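11S globulin seed storage protein (Amaranthus hypochondriacus, PDB 3QAC) probably serves as a seed storage protein, a nutrient reservoir of the 11S globulin family built from two cupin domains per subunit. Local coordinates at residues Phe140-Pro143 with Ala144-His148; Arg213-Thr217 with Arg218-Glu222; Phe224-Ser227 with Glu228-Gln232; Thr308-Ser312 with Phe313-Ile317; Ser420-Ile423 with Asp424-Ser427. All blocks are in the same frame, centred on the assembly; numbering follows the deposited sequence.

Interaction 1: Phe140-Pro143 with Ala144-His148; sequences FAMP and AGVSH
M142 lays its terminal methyl over one face of the H148 imidazole. CE stands 3.8 Å from the centroid of the H148 ring and 17° off its normal, displaced toward the rim, a CH-pi contact. The sulfur follows more obliquely, with SD of M142 3.5 Å from ND1 of H148. Two bends in the M142 chain (chi2 63°, chi3 57°) fold the thioether back over the ring, and SD also touches CG1 of V146 at 3.9 Å.

The imidazole is fixed in rotation by a nearly straight bond from ND1 of H148 to the backbone O of V146, 2.9 Å long; this oxygen lies in the ring plane, so the bond leaves the face to the methionine. Replacing H148 by alanine would remove the ND1 donor and the flat face, and is likely to leave the V146 carbonyl without this partner and the M142 methyl without its aromatic platform.

Next to the ring contact, CB of P143 packs on CG2 of V146 at 3.8 Å. The backbone between them closes through a weak bond from V146 N to P143 O (3.3 Å), with G145 at positive phi. M85 packs against M142 and V146, while the hydroxyl of Y340 of the second subunit is hydrogen-bonded to the G145 carbonyl. P143 to V146 is a type II beta turn linking strand 138-142 to strand 147-151 in the N-terminal cupin barrel.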
loop_
_atom_site.group_PDB
_atom_site.type_symbol
_atom_site.label_atom_id
_atom_site.label_comp_id
_atom_site.label_asym_id
_atom_site.label_seq_id
_atom_site.Cartn_x
_atom_site.Cartn_y
_atom_site.Cartn_z
ATOM N N PHE A 140 -8.736 -2.525 -21.802
ATOM C CA PHE A 140 -9.432 -3.408 -20.885
ATOM C C PHE A 140 -8.657 -3.584 -19.552
ATOM O O PHE A 140 -7.408 -3.684 -19.536
ATOM C CB PHE A 140 -9.518 -4.750 -21.587
ATOM C CG PHE A 140 -10.702 -5.541 -21.231
ATOM C CD1 PHE A 140 -11.795 -5.583 -22.079
ATOM C CD2 PHE A 140 -10.733 -6.258 -20.061
ATOM C CE1 PHE A 140 -12.915 -6.325 -21.761
ATOM C CE2 PHE A 140 -11.851 -7.004 -19.735
ATOM C CZ PHE A 140 -12.944 -7.035 -20.594
ATOM N N ALA A 141 -9.389 -3.650 -18.440
ATOM C CA ALA A 141 -8.773 -3.872 -17.128
ATOM C C ALA A 141 -9.076 -5.252 -16.587
ATOM O O ALA A 141 -10.236 -5.608 -16.421
ATOM C CB ALA A 141 -9.245 -2.816 -16.133
ATOM N N MET A 142 -8.031 -6.029 -16.314
ATOM C CA MET A 142 -8.157 -7.334 -15.667
ATOM C C MET A 142 -7.758 -7.271 -14.193
ATOM O O MET A 142 -6.589 -7.084 -13.883
ATOM C CB MET A 142 -7.251 -8.366 -16.359
ATOM C CG MET A 142 -7.572 -9.802 -15.976
ATOM S SD MET A 142 -9.248 -10.269 -16.495
ATOM C CE MET A 142 -9.161 -9.947 -18.249
ATOM N N PRO A 143 -8.728 -7.422 -13.281
ATOM C CA PRO A 143 -8.405 -7.404 -11.850
ATOM C C PRO A 143 -7.552 -8.601 -11.511
ATOM O O PRO A 143 -7.606 -9.589 -12.235
ATOM C CB PRO A 143 -9.768 -7.553 -11.173
ATOM C CG PRO A 143 -10.776 -7.133 -12.225
ATOM C CD PRO A 143 -10.176 -7.534 -13.533
ATOM N N ALA A 144 -6.761 -8.497 -10.449
ATOM C CA ALA A 144 -5.887 -9.574 -10.022
ATOM C C ALA A 144 -6.670 -10.871 -9.851
ATOM O O ALA A 144 -7.774 -10.866 -9.338
ATOM C CB ALA A 144 -5.202 -9.201 -8.743
ATOM N N GLY A 145 -6.096 -11.977 -10.305
ATOM C CA GLY A 145 -6.638 -13.282 -9.999
ATOM C C GLY A 145 -7.812 -13.712 -10.863
ATOM O O GLY A 145 -8.198 -14.878 -10.845
ATOM N N VAL A 146 -8.400 -12.778 -11.608
ATOM C CA VAL A 146 -9.547 -13.120 -12.445
ATOM C C VAL A 146 -9.160 -14.001 -13.646
ATOM O O VAL A 146 -8.356 -13.621 -14.515
ATOM C CB VAL A 146 -10.335 -11.864 -12.916
ATOM C CG1 VAL A 146 -11.388 -12.249 -13.923
ATOM C CG2 VAL A 146 -10.979 -11.154 -11.733
ATOM N N SER A 147 -9.741 -15.185 -13.679
ATOM C CA SER A 147 -9.475 -16.122 -14.745
ATOM C C SER A 147 -10.138 -15.621 -16.023
ATOM O O SER A 147 -11.223 -15.026 -15.992
ATOM C CB SER A 147 -10.030 -17.485 -14.367
ATOM O OG SER A 147 -11.424 -17.372 -14.130
ATOM N N HIS A 148 -9.496 -15.851 -17.156
ATOM C CA HIS A 148 -10.042 -15.337 -18.395
ATOM C C HIS A 148 -9.418 -16.009 -19.591
ATOM O O HIS A 148 -8.276 -16.483 -19.541
ATOM C CB HIS A 148 -9.813 -13.833 -18.486
ATOM C CG HIS A 148 -8.371 -13.451 -18.448
ATOM N ND1 HIS A 148 -7.672 -13.319 -17.271
ATOM C CD2 HIS A 148 -7.484 -13.205 -19.444
ATOM C CE1 HIS A 148 -6.414 -13.008 -17.543
ATOM N NE2 HIS A 148 -6.279 -12.923 -18.854
#

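Interaction 2: Arg213-Thr217 with Arg218-Glu222; sequences RGFET and RLLAE
E216 is the N-cap of helix 217-224, and its carboxylate meets R218 twice, through a capping hydrogen bond and through charge. R218 N donates to OE1 of E216 over 3.0 Å, arriving from above the carboxylate plane, 58° out of it. The main chain adds two i to i+4 bonds: L220 N to E216 O at 3.1 Å, and A221 N to T217 O at 2.9 Å.

The ionic term is looser. OE2 of E216 lies 3.5 Å from NH1 of R218, well out of the guanidinium plane, and the two flat groups are turned 64° apart; charge attraction acts without a directed N-H. Both side chains run alongside each other, the glutamate bent at chi2 (-87°), which brings its carboxylate back to the first turn.

Apolar contact is made by CD2 of L220 on CB of F215, 3.7 Å apart, the side chains crossing at about a right angle. F215 also packs on V387 of the second subunit.

A leucine in place of E216 would probably leave R218 N without its capping acceptor and the arginine without this counter-charge. A negative N-cap is likely to be favoured by the helix dipole as well as by R218.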
loop_
_atom_site.group_PDB
_atom_site.type_symbol
_atom_site.label_atom_id
_atom_site.label_comp_id
_atom_site.label_asym_id
_atom_site.label_seq_id
_atom_site.Cartn_x
_atom_site.Cartn_y
_atom_site.Cartn_z
ATOM N N ARG A 213 -2.986 -30.272 -13.871
ATOM C CA ARG A 213 -1.907 -31.247 -13.888
ATOM C C ARG A 213 -1.383 -31.501 -12.475
ATOM O O ARG A 213 -0.868 -32.575 -12.169
ATOM C CB ARG A 213 -0.760 -30.793 -14.801
ATOM C CG ARG A 213 0.613 -31.249 -14.312
ATOM C CD ARG A 213 1.582 -31.560 -15.442
ATOM N NE ARG A 213 2.811 -32.159 -14.918
ATOM C CZ ARG A 213 3.822 -32.601 -15.667
ATOM N NH1 ARG A 213 3.761 -32.516 -16.990
ATOM N NH2 ARG A 213 4.897 -33.127 -15.087
ATOM N N GLY A 214 -1.534 -30.511 -11.605
ATOM C CA GLY A 214 -1.014 -30.631 -10.257
ATOM C C GLY A 214 -1.794 -31.590 -9.375
ATOM O O GLY A 214 -1.248 -32.189 -8.450
ATOM N N PHE A 215 -3.083 -31.739 -9.639
ATOM C CA PHE A 215 -3.892 -32.555 -8.751
ATOM C C PHE A 215 -3.841 -34.047 -9.085
ATOM O O PHE A 215 -3.694 -34.451 -10.245
ATOM C CB PHE A 215 -5.339 -32.060 -8.713
ATOM C CG PHE A 215 -5.505 -30.709 -8.068
ATOM C CD1 PHE A 215 -5.520 -30.585 -6.685
ATOM C CD2 PHE A 215 -5.673 -29.566 -8.848
ATOM C CE1 PHE A 215 -5.685 -29.351 -6.082
ATOM C CE2 PHE A 215 -5.838 -28.322 -8.260
ATOM C CZ PHE A 215 -5.851 -28.209 -6.874
ATOM N N GLU A 216 -3.933 -34.848 -8.031
ATOM C CA GLU A 216 -4.240 -36.261 -8.143
ATOM C C GLU A 216 -5.422 -36.423 -9.104
ATOM O O GLU A 216 -6.497 -35.868 -8.878
ATOM C CB GLU A 216 -4.592 -36.795 -6.752
ATOM C CG GLU A 216 -4.099 -38.188 -6.458
ATOM C CD GLU A 216 -5.073 -39.235 -6.911
ATOM O OE1 GLU A 216 -5.038 -39.614 -8.108
ATOM O OE2 GLU A 216 -5.880 -39.670 -6.060
ATOM N N THR A 217 -5.213 -37.174 -10.180
ATOM C CA THR A 217 -6.221 -37.362 -11.223
ATOM C C THR A 217 -7.550 -37.849 -10.665
ATOM O O THR A 217 -8.611 -37.373 -11.066
ATOM C CB THR A 217 -5.722 -38.338 -12.305
ATOM O OG1 THR A 217 -4.439 -37.899 -12.776
ATOM C CG2 THR A 217 -6.695 -38.406 -13.477
ATOM N N ARG A 218 -7.485 -38.794 -9.732
ATOM C CA ARG A 218 -8.684 -39.314 -9.097
ATOM C C ARG A 218 -9.504 -38.161 -8.517
ATOM O O ARG A 218 -10.646 -37.956 -8.918
ATOM C CB ARG A 218 -8.326 -40.343 -8.014
ATOM C CG ARG A 218 -9.538 -41.061 -7.421
ATOM C CD ARG A 218 -9.138 -42.315 -6.644
ATOM N NE ARG A 218 -8.249 -43.195 -7.410
ATOM C CZ ARG A 218 -7.019 -43.541 -7.026
ATOM N NH1 ARG A 218 -6.525 -43.092 -5.874
ATOM N NH2 ARG A 218 -6.282 -44.348 -7.791
ATOM N N LEU A 219 -8.901 -37.418 -7.587
ATOM C CA LEU A 219 -9.510 -36.226 -7.002
ATOM C C LEU A 219 -10.152 -35.336 -8.064
ATOM O O LEU A 219 -11.241 -34.807 -7.852
ATOM C CB LEU A 219 -8.488 -35.426 -6.181
ATOM C CG LEU A 219 -8.368 -35.750 -4.680
ATOM C CD1 LEU A 219 -7.203 -35.009 -4.000
ATOM C CD2 LEU A 219 -9.671 -35.452 -3.961
ATOM N N LEU A 220 -9.484 -35.180 -9.205
ATOM C CA LEU A 220 -10.041 -34.383 -10.296
ATOM C C LEU A 220 -11.341 -34.954 -10.817
ATOM O O LEU A 220 -12.354 -34.250 -10.894
ATOM C CB LEU A 220 -9.049 -34.246 -11.449
ATOM C CG LEU A 220 -8.002 -33.146 -11.289
ATOM C CD1 LEU A 220 -7.524 -32.689 -12.649
ATOM C CD2 LEU A 220 -8.562 -31.967 -10.507
ATOM N N ALA A 221 -11.305 -36.233 -11.186
ATOM C CA ALA A 221 -12.475 -36.923 -11.709
ATOM C C ALA A 221 -13.632 -36.817 -10.720
ATOM O O ALA A 221 -14.762 -36.454 -11.077
ATOM C CB ALA A 221 -12.136 -38.383 -11.987
ATOM N N GLU A 222 -13.334 -37.134 -9.468
ATOM C CA GLU A 222 -14.315 -37.055 -8.407
ATOM C C GLU A 222 -14.883 -35.646 -8.330
ATOM O O GLU A 222 -16.093 -35.454 -8.185
ATOM C CB GLU A 222 -13.656 -37.412 -7.082
ATOM C CG GLU A 222 -14.563 -37.243 -5.889
ATOM C CD GLU A 222 -14.754 -38.535 -5.117
ATOM O OE1 GLU A 222 -15.649 -39.328 -5.499
ATOM O OE2 GLU A 222 -14.011 -38.753 -4.128
#

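Interaction 3: Phe224-Ser227 with Glu228-Gln232; sequences FGVS and EEIAQ
V226 and I230 supply the apolar part of this contact: CG1 of V226 meets CG2 of I230 at 3.5 Å, and the two side chains cross at about a right angle. The CG2 branch of I230 sits anti to its backbone N, with the ethyl arm on the other branch (chi1 -79°); the shorter branch is therefore the one turned to the valine. CB of I230 also approaches V226 CG1, at 3.8 Å, which makes the valine methyl lie over the beta-branch and not over the end of the isoleucine.

This is the junction between two consecutive helices, a Schellman C-cap followed by a serine N-cap: G225, with positive phi, ends helix 217-224, and two residues later S227 opens helix 228-235. The junction faces another copy of the protein, since N443 of the second subunit donates to the G225 carbonyl and I230 packs on E436 of that subunit.

Polar contacts belong to S227. Its hydroxyl, placed between the backbone N and the carbonyl carbon (chi1 70°), accepts a weak bond from I230 N, with S227 OG 3.4 Å from that nitrogen and an N-H...O angle of 158°. The same OG lies 3.6 Å from CB of I230, packed against the side chain of the residue whose amide it receives. S227 O begins the regular helical bonding by accepting from A231 N at 3.0 Å. On the inner side of the new helix, A231 packs on T217, L220 and A221 of the preceding one, and its CB reaches S227 O at 3.7 Å.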
loop_
_atom_site.group_PDB
_atom_site.type_symbol
_atom_site.label_atom_id
_atom_site.label_comp_id
_atom_site.label_asym_id
_atom_site.label_seq_id
_atom_site.Cartn_x
_atom_site.Cartn_y
_atom_site.Cartn_z
ATOM N N PHE A 224 -15.245 -33.273 -10.497
ATOM C CA PHE A 224 -16.132 -32.863 -11.575
ATOM C C PHE A 224 -17.259 -33.850 -11.862
ATOM O O PHE A 224 -18.067 -33.616 -12.755
ATOM C CB PHE A 224 -15.326 -32.595 -12.854
ATOM C CG PHE A 224 -14.461 -31.361 -12.782
ATOM C CD1 PHE A 224 -13.186 -31.422 -12.245
ATOM C CD2 PHE A 224 -14.934 -30.137 -13.241
ATOM C CE1 PHE A 224 -12.398 -30.291 -12.175
ATOM C CE2 PHE A 224 -14.147 -28.999 -13.171
ATOM C CZ PHE A 224 -12.879 -29.077 -12.638
ATOM N N GLY A 225 -17.318 -34.942 -11.106
ATOM C CA GLY A 225 -18.276 -36.001 -11.381
ATOM C C GLY A 225 -18.025 -36.535 -12.776
ATOM O O GLY A 225 -18.944 -36.720 -13.584
ATOM N N VAL A 226 -16.754 -36.778 -13.064
ATOM C CA VAL A 226 -16.348 -37.075 -14.425
ATOM C C VAL A 226 -15.422 -38.283 -14.432
ATOM O O VAL A 226 -14.832 -38.626 -13.399
ATOM C CB VAL A 226 -15.697 -35.822 -15.065
ATOM C CG1 VAL A 226 -14.268 -36.087 -15.503
ATOM C CG2 VAL A 226 -16.561 -35.288 -16.209
ATOM N N SER A 227 -15.316 -38.955 -15.576
ATOM C CA SER A 227 -14.482 -40.148 -15.647
ATOM C C SER A 227 -13.025 -39.761 -15.460
ATOM O O SER A 227 -12.664 -38.600 -15.647
ATOM C CB SER A 227 -14.680 -40.887 -16.976
ATOM O OG SER A 227 -14.139 -40.160 -18.066
ATOM N N GLU A 228 -12.192 -40.732 -15.086
ATOM C CA GLU A 228 -10.751 -40.505 -14.994
ATOM C C GLU A 228 -10.165 -40.076 -16.335
ATOM O O GLU A 228 -9.401 -39.121 -16.405
ATOM C CB GLU A 228 -10.020 -41.756 -14.493
ATOM C CG GLU A 228 -9.705 -41.753 -13.000
ATOM C CD GLU A 228 -8.534 -42.660 -12.651
ATOM O OE1 GLU A 228 -7.700 -42.912 -13.547
ATOM O OE2 GLU A 228 -8.441 -43.119 -11.486
ATOM N N GLU A 229 -10.514 -40.786 -17.399
ATOM C CA GLU A 229 -9.910 -40.510 -18.696
ATOM C C GLU A 229 -10.103 -39.039 -19.052
ATOM O O GLU A 229 -9.196 -38.390 -19.577
ATOM C CB GLU A 229 -10.503 -41.406 -19.789
ATOM C CG GLU A 229 -11.177 -42.680 -19.284
ATOM C CD GLU A 229 -10.194 -43.767 -18.873
ATOM O OE1 GLU A 229 -9.043 -43.444 -18.502
ATOM O OE2 GLU A 229 -10.583 -44.957 -18.914
ATOM N N ILE A 230 -11.292 -38.518 -18.763
ATOM C CA ILE A 230 -11.590 -37.120 -19.050
ATOM C C ILE A 230 -10.830 -36.188 -18.104
ATOM O O ILE A 230 -10.342 -35.135 -18.521
ATOM C CB ILE A 230 -13.097 -36.834 -19.016
ATOM C CG1 ILE A 230 -13.737 -37.298 -20.325
ATOM C CG2 ILE A 230 -13.361 -35.346 -18.812
ATOM C CD1 ILE A 230 -15.182 -36.893 -20.474
ATOM N N ALA A 231 -10.709 -36.587 -16.842
ATOM C CA ALA A 231 -9.884 -35.839 -15.898
ATOM C C ALA A 231 -8.461 -35.627 -16.434
ATOM O O ALA A 231 -7.892 -34.551 -16.269
ATOM C CB ALA A 231 -9.852 -36.529 -14.536
ATOM N N GLN A 232 -7.896 -36.653 -17.072
ATOM C CA GLN A 232 -6.560 -36.565 -17.669
ATOM C C GLN A 232 -6.509 -35.520 -18.773
ATOM O O GLN A 232 -5.456 -34.950 -19.060
ATOM C CB GLN A 232 -6.147 -37.901 -18.271
ATOM C CG GLN A 232 -6.047 -39.036 -17.293
ATOM C CD GLN A 232 -5.569 -40.313 -17.962
ATOM O OE1 GLN A 232 -4.473 -40.798 -17.676
ATOM N NE2 GLN A 232 -6.384 -40.853 -18.867
#

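Interaction 4: Thr308-Ser312 with Phe313-Ile317; sequences TTVNS and FNLPI
N311 and F313 meet where strand 305-310 of the C-terminal cupin domain runs out into the loop before helix 318-321, and the asparagine forms an Asx turn there: its OD1 accepts from F313 N over 3.1 Å. The side chain reaches this amide because CG sits between the backbone N and the carbonyl carbon (chi1 60°), carrying OD1 forward over the next peptides. The donor stands above the carbonyl plane of the amide, 43° out of it.

F313 has its CG beside its own backbone N, which holds the ring near the asparagine; CD2 of F313 lies 3.4 Å from ND2 of N311, and the amide and ring planes are 83° apart, almost perpendicular. The main-chain O of N311 closes a second link, accepting from L315 N at 2.9 Å.

Deeper in, L315 crosses V310 obliquely; the leucine CD2 and V310 CG1 are 3.7 Å apart. V289 touches both of these side chains. S312 directs its hydroxyl outside the turn, to E404, while its carbonyl O receives a CA-H contact from P316, with CA of P316 3.1 Å from O of S312.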
loop_
_atom_site.group_PDB
_atom_site.type_symbol
_atom_site.label_atom_id
_atom_site.label_comp_id
_atom_site.label_asym_id
_atom_site.label_seq_id
_atom_site.Cartn_x
_atom_site.Cartn_y
_atom_site.Cartn_z
ATOM N N THR A 308 -6.031 10.729 -25.105
ATOM C CA THR A 308 -7.260 10.174 -24.564
ATOM C C THR A 308 -6.929 9.364 -23.335
ATOM O O THR A 308 -6.140 8.423 -23.409
ATOM C CB THR A 308 -7.962 9.277 -25.589
ATOM O OG1 THR A 308 -8.346 10.063 -26.716
ATOM C CG2 THR A 308 -9.196 8.644 -24.989
ATOM N N THR A 309 -7.507 9.739 -22.199
ATOM C CA THR A 309 -7.157 9.082 -20.948
ATOM C C THR A 309 -8.185 8.054 -20.518
ATOM O O THR A 309 -9.381 8.237 -20.702
ATOM C CB THR A 309 -6.935 10.077 -19.799
ATOM O OG1 THR A 309 -8.188 10.665 -19.431
ATOM C CG2 THR A 309 -5.979 11.164 -20.216
ATOM N N VAL A 310 -7.695 6.945 -19.977
ATOM C CA VAL A 310 -8.543 6.001 -19.281
ATOM C C VAL A 310 -8.140 6.036 -17.822
ATOM O O VAL A 310 -7.001 5.692 -17.465
ATOM C CB VAL A 310 -8.339 4.582 -19.776
ATOM C CG1 VAL A 310 -9.419 3.676 -19.197
ATOM C CG2 VAL A 310 -8.363 4.556 -21.271
ATOM N N ASN A 311 -9.074 6.474 -16.991
ATOM C CA ASN A 311 -8.890 6.476 -15.552
ATOM C C ASN A 311 -10.165 6.024 -14.850
ATOM O O ASN A 311 -10.984 5.337 -15.437
ATOM C CB ASN A 311 -8.428 7.843 -15.057
ATOM C CG ASN A 311 -9.424 8.958 -15.372
ATOM O OD1 ASN A 311 -10.604 8.710 -15.617
ATOM N ND2 ASN A 311 -8.941 10.194 -15.356
ATOM N N SER A 312 -10.302 6.389 -13.588
ATOM C CA SER A 312 -11.355 5.862 -12.735
ATOM C C SER A 312 -12.735 6.436 -13.051
ATOM O O SER A 312 -13.736 5.921 -12.572
ATOM C CB SER A 312 -11.028 6.152 -11.273
ATOM O OG SER A 312 -9.851 5.486 -10.870
ATOM N N PHE A 313 -12.783 7.501 -13.845
ATOM C CA PHE A 313 -14.052 8.151 -14.184
ATOM C C PHE A 313 -14.729 7.519 -15.396
ATOM O O PHE A 313 -15.928 7.273 -15.378
ATOM C CB PHE A 313 -13.858 9.658 -14.365
ATOM C CG PHE A 313 -13.077 10.274 -13.251
ATOM C CD1 PHE A 313 -13.647 10.427 -11.995
ATOM C CD2 PHE A 313 -11.753 10.647 -13.436
ATOM C CE1 PHE A 313 -12.917 10.965 -10.947
ATOM C CE2 PHE A 313 -11.011 11.194 -12.399
ATOM C CZ PHE A 313 -11.594 11.349 -11.148
ATOM N N ASN A 314 -13.975 7.226 -16.444
ATOM C CA ASN A 314 -14.587 6.513 -17.550
ATOM C C ASN A 314 -14.436 5.002 -17.421
ATOM O O ASN A 314 -15.139 4.248 -18.085
ATOM C CB ASN A 314 -14.081 7.025 -18.899
ATOM C CG ASN A 314 -12.571 7.124 -18.951
ATOM O OD1 ASN A 314 -12.014 7.999 -19.613
ATOM N ND2 ASN A 314 -11.906 6.243 -18.235
ATOM N N LEU A 315 -13.518 4.557 -16.565
ATOM C CA LEU A 315 -13.378 3.127 -16.283
ATOM C C LEU A 315 -13.278 2.937 -14.775
ATOM O O LEU A 315 -12.174 2.906 -14.206
ATOM C CB LEU A 315 -12.161 2.540 -17.004
ATOM C CG LEU A 315 -12.126 1.012 -17.148
ATOM C CD1 LEU A 315 -13.512 0.449 -17.344
ATOM C CD2 LEU A 315 -11.237 0.589 -18.293
ATOM N N PRO A 316 -14.443 2.832 -14.113
ATOM C CA PRO A 316 -14.516 2.873 -12.642
ATOM C C PRO A 316 -13.741 1.748 -11.959
ATOM O O PRO A 316 -13.213 1.955 -10.873
ATOM C CB PRO A 316 -16.023 2.761 -12.355
ATOM C CG PRO A 316 -16.686 3.278 -13.625
ATOM C CD PRO A 316 -15.779 2.782 -14.735
ATOM N N ILE A 317 -13.667 0.584 -12.595
ATOM C CA ILE A 317 -12.909 -0.529 -12.037
ATOM C C ILE A 317 -11.461 -0.089 -11.737
ATOM O O ILE A 317 -10.831 -0.587 -10.809
ATOM C CB ILE A 317 -12.956 -1.760 -12.978
ATOM C CG1 ILE A 317 -12.354 -2.993 -12.318
ATOM C CG2 ILE A 317 -12.241 -1.478 -14.283
ATOM C CD1 ILE A 317 -12.966 -3.346 -10.999
#

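Interaction 5: Ser420-Ile423 with Asp424-Ser427; sequences SLPI and DVVS
L421 carries its CG anti to the carbonyl carbon and beside the backbone N (chi1 -65°), and V426 puts CG2 in the same relation to its own backbone (chi1 175° for the other branch, CG1). Together these torsions turn the valine methyl onto the leucine stem: CG2 of V426 lies 3.3 Å from CB of L421, tighter than a usual van der Waals contact, and 3.8 Å from L421 CD1. The two side chains cross at about a right angle. L421 also spans to the neighbouring valine, where its CD2 meets CG1 of V425 at 4.2 Å, a looser touch.

P422 and V425 run side by side, pointing the same way, with CD of the proline 3.9 Å from CG2 of the valine. This places the ring along the first turn, while the backbone of that turn is tied by hydrogen bonds: V426 N to P422 O at 3.1 Å, and S427 N to I423 O at 2.9 Å. A weak bond from V425 N shares the P422 oxygen.

Beyond the two segments, D424 pairs with R434 in its own chain and accepts from the backbone N of H252 of the third subunit, I423 packs on A437 and F438 of helix 434-442, and L421 also packs on W149 of the third subunit. The ring of P422 offers no capping acceptor, and its carbonyl takes the first helical bond, from V426 N; the proline holds the N-cap position of helix 423-430, in the helical region at the subunit interface of the 11S globulin trimer.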
loop_
_atom_site.group_PDB
_atom_site.type_symbol
_atom_site.label_atom_id
_atom_site.label_comp_id
_atom_site.label_asym_id
_atom_site.label_seq_id
_atom_site.Cartn_x
_atom_site.Cartn_y
_atom_site.Cartn_z
ATOM N N SER A 420 1.599 28.680 -15.383
ATOM C CA SER A 420 1.074 28.809 -14.031
ATOM C C SER A 420 1.953 29.687 -13.134
ATOM O O SER A 420 1.500 30.158 -12.091
ATOM C CB SER A 420 0.881 27.432 -13.399
ATOM O OG SER A 420 -0.127 26.706 -14.081
ATOM N N LEU A 421 3.199 29.908 -13.539
ATOM C CA LEU A 421 4.118 30.764 -12.780
ATOM C C LEU A 421 3.836 32.254 -12.969
ATOM O O LEU A 421 3.668 32.712 -14.093
ATOM C CB LEU A 421 5.566 30.496 -13.190
ATOM C CG LEU A 421 6.126 29.121 -12.878
ATOM C CD1 LEU A 421 7.528 29.011 -13.401
ATOM C CD2 LEU A 421 6.075 28.877 -11.361
ATOM N N PRO A 422 3.800 33.016 -11.863
ATOM C CA PRO A 422 3.656 34.468 -11.971
ATOM C C PRO A 422 4.839 34.990 -12.760
ATOM O O PRO A 422 5.968 34.577 -12.483
ATOM C CB PRO A 422 3.744 34.938 -10.514
ATOM C CG PRO A 422 3.388 33.753 -9.708
ATOM C CD PRO A 422 3.946 32.589 -10.465
ATOM N N ILE A 423 4.595 35.861 -13.733
ATOM C CA ILE A 423 5.662 36.290 -14.637
ATOM C C ILE A 423 6.967 36.760 -13.939
ATOM O O ILE A 423 8.065 36.516 -14.432
ATOM C CB ILE A 423 5.153 37.342 -15.651
ATOM C CG1 ILE A 423 6.290 37.764 -16.577
ATOM C CG2 ILE A 423 4.555 38.542 -14.932
ATOM C CD1 ILE A 423 5.863 37.904 -18.005
ATOM N N ASP A 424 6.835 37.414 -12.790
ATOM C CA ASP A 424 7.998 37.842 -12.013
ATOM C C ASP A 424 8.830 36.661 -11.523
ATOM O O ASP A 424 10.058 36.728 -11.489
ATOM C CB ASP A 424 7.567 38.693 -10.817
ATOM C CG ASP A 424 7.365 40.135 -11.183
ATOM O OD1 ASP A 424 7.888 40.544 -12.245
ATOM O OD2 ASP A 424 6.692 40.857 -10.415
ATOM N N VAL A 425 8.156 35.588 -11.120
ATOM C CA VAL A 425 8.855 34.373 -10.744
ATOM C C VAL A 425 9.612 33.857 -11.957
ATOM O O VAL A 425 10.788 33.498 -11.870
ATOM C CB VAL A 425 7.893 33.295 -10.208
ATOM C CG1 VAL A 425 8.607 31.952 -10.070
ATOM C CG2 VAL A 425 7.282 33.741 -8.868
ATOM N N VAL A 426 8.942 33.852 -13.102
ATOM C CA VAL A 426 9.570 33.342 -14.310
ATOM C C VAL A 426 10.836 34.138 -14.663
ATOM O O VAL A 426 11.905 33.557 -14.802
ATOM C CB VAL A 426 8.585 33.301 -15.479
ATOM C CG1 VAL A 426 9.282 32.901 -16.738
ATOM C CG2 VAL A 426 7.470 32.333 -15.176
ATOM N N SER A 427 10.721 35.458 -14.775
ATOM C CA SER A 427 11.872 36.274 -15.158
ATOM C C SER A 427 12.986 36.158 -14.115
ATOM O O SER A 427 14.158 35.926 -14.445
ATOM C CB SER A 427 11.466 37.736 -15.380
ATOM O OG SER A 427 10.737 38.255 -14.283
#

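Interactions 1 and 5 are buried, interactions 2 and 4 partly so, and interaction 3 lies at the surface. Interactions 2 and 3 belong to successive helices, 217-224 and 228-235, and touch directly: A221 O and V226 N, 2.8 Å apart, probably form a hydrogen bond. Interactions 1 and 4 belong to the N-terminal and C-terminal cupin domains but meet through A141 CB and I317 CG2, 3.8 Å apart. Interactions 1, 2 and 3 touch the second subunit, interaction 5 the third, and interaction 4 neither. Side-chain caps begin the helices of interactions 2 and 3, while interaction 5 relies on backbone and apolar contacts; sulfur-aromatic chemistry belongs to interaction 1.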